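Local coordinates for T cell receptor mu chain (Monodelphis domestica, PDB 7L15), which pairs with a gamma chain to form the marsupial gamma mu T cell receptor, which probably recognises antigen through its immunoglobulin variable domains, at residues T70-E74 with G75-S79. Sequence-based numbering, arbitrary orientation.
Sequences TDATE and GRITS
Arg76 and Glu74 lie side by side on a tight turn, as its third and first residues, their side chains running the same way. In Arg76, CB carries CG between the backbone N and the carbonyl carbon (chi1 66°), and the extended chain beyond carries CG and CD past Glu74 OE1, with Arg76 CD 3.5 Å from that oxygen. Arg76 NE then donates a hydrogen bond to Glu74 OE1 at 2.7 Å, part of a salt bridge, nearly within the guanidinium plane but above that of the carboxylate. At the tip, NH2 forms a salt bridge with Asp99 and NH1 a hydrogen bond to the carbonyl of Glu93, so three acceptors fix the rotation of the group, a task suited to arginine with its several N-H donors.

The turn is a type I beta turn, closed by Ile77 N to Glu74 O at 3.1 Å; Gly75 takes its second position. Ile77 is buried, its CB directed toward 70-74, where an apolar branched residue fits: CD1 meets Thr73 CG2 at 3.6 Å, while CG2 lies 4.2 Å from the small Ala72 CB. Strand 70-72 pairs with strand 60-65 and strand 77-82 with strand 87-92, so this turn carries the chain between the two sheets of an immunoglobulin V-set sandwich.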
# COMPACT_ATOMS: atom_id res chain seq x y z
N THR A 70 -15.06 14.84 -20.41
CA THR A 70 -14.67 13.79 -19.47
C THR A 70 -13.42 13.09 -19.99
O THR A 70 -13.15 13.09 -21.20
CB THR A 70 -15.78 12.76 -19.24
OG1 THR A 70 -15.38 11.85 -18.21
CG2 THR A 70 -16.06 11.97 -20.52
N ASP A 71 -12.66 12.52 -19.08
CA ASP A 71 -11.46 11.79 -19.45
C ASP A 71 -11.26 10.65 -18.44
O ASP A 71 -11.90 10.61 -17.39
CB ASP A 71 -10.23 12.72 -19.50
CG ASP A 71 -9.14 12.19 -20.43
OD1 ASP A 71 -9.36 11.15 -21.09
OD2 ASP A 71 -8.06 12.82 -20.49
N ALA A 72 -10.40 9.71 -18.79
CA ALA A 72 -10.12 8.64 -17.84
C ALA A 72 -8.73 8.09 -18.12
O ALA A 72 -8.12 8.34 -19.16
CB ALA A 72 -11.16 7.51 -17.91
N THR A 73 -8.25 7.33 -17.15
CA THR A 73 -6.91 6.78 -17.18
C THR A 73 -6.84 5.52 -18.04
O THR A 73 -5.79 5.22 -18.61
CB THR A 73 -6.47 6.55 -15.72
OG1 THR A 73 -5.04 6.54 -15.62
CG2 THR A 73 -7.04 5.27 -15.19
N GLU A 74 -7.95 4.78 -18.18
CA GLU A 74 -8.00 3.54 -18.94
C GLU A 74 -9.35 3.41 -19.63
O GLU A 74 -10.36 3.95 -19.16
CB GLU A 74 -7.81 2.29 -18.06
CG GLU A 74 -6.57 2.22 -17.19
CD GLU A 74 -6.58 0.95 -16.33
OE1 GLU A 74 -7.05 -0.10 -16.83
OE2 GLU A 74 -6.15 0.99 -15.16
N GLY A 75 -9.39 2.62 -20.70
CA GLY A 75 -10.65 2.40 -21.41
C GLY A 75 -11.75 1.80 -20.55
O GLY A 75 -12.92 2.15 -20.69
N ARG A 76 -11.40 0.87 -19.66
CA ARG A 76 -12.40 0.18 -18.84
C ARG A 76 -12.99 1.08 -17.74
O ARG A 76 -13.95 0.65 -17.07
CB ARG A 76 -11.79 -1.09 -18.25
CG ARG A 76 -10.66 -0.85 -17.24
CD ARG A 76 -9.87 -2.12 -16.87
NE ARG A 76 -8.90 -1.75 -15.84
CZ ARG A 76 -9.03 -1.98 -14.54
NH1 ARG A 76 -10.08 -2.64 -14.06
NH2 ARG A 76 -8.09 -1.54 -13.71
N ILE A 77 -12.50 2.31 -17.56
CA ILE A 77 -12.92 3.23 -16.51
C ILE A 77 -13.70 4.39 -17.12
O ILE A 77 -13.23 5.02 -18.08
CB ILE A 77 -11.70 3.78 -15.75
CG1 ILE A 77 -10.91 2.63 -15.11
CG2 ILE A 77 -12.12 4.88 -14.73
CD1 ILE A 77 -9.76 3.08 -14.24
N THR A 78 -14.89 4.69 -16.58
CA THR A 78 -15.67 5.83 -17.06
C THR A 78 -16.43 6.46 -15.89
O THR A 78 -16.62 5.85 -14.84
CB THR A 78 -16.66 5.46 -18.18
OG1 THR A 78 -17.50 4.39 -17.74
CG2 THR A 78 -15.95 5.02 -19.47
N SER A 79 -16.88 7.69 -16.11
CA SER A 79 -17.72 8.37 -15.13
C SER A 79 -18.86 9.06 -15.87
O SER A 79 -18.81 9.27 -17.08
CB SER A 79 -16.91 9.36 -14.30
OG SER A 79 -16.19 10.23 -15.15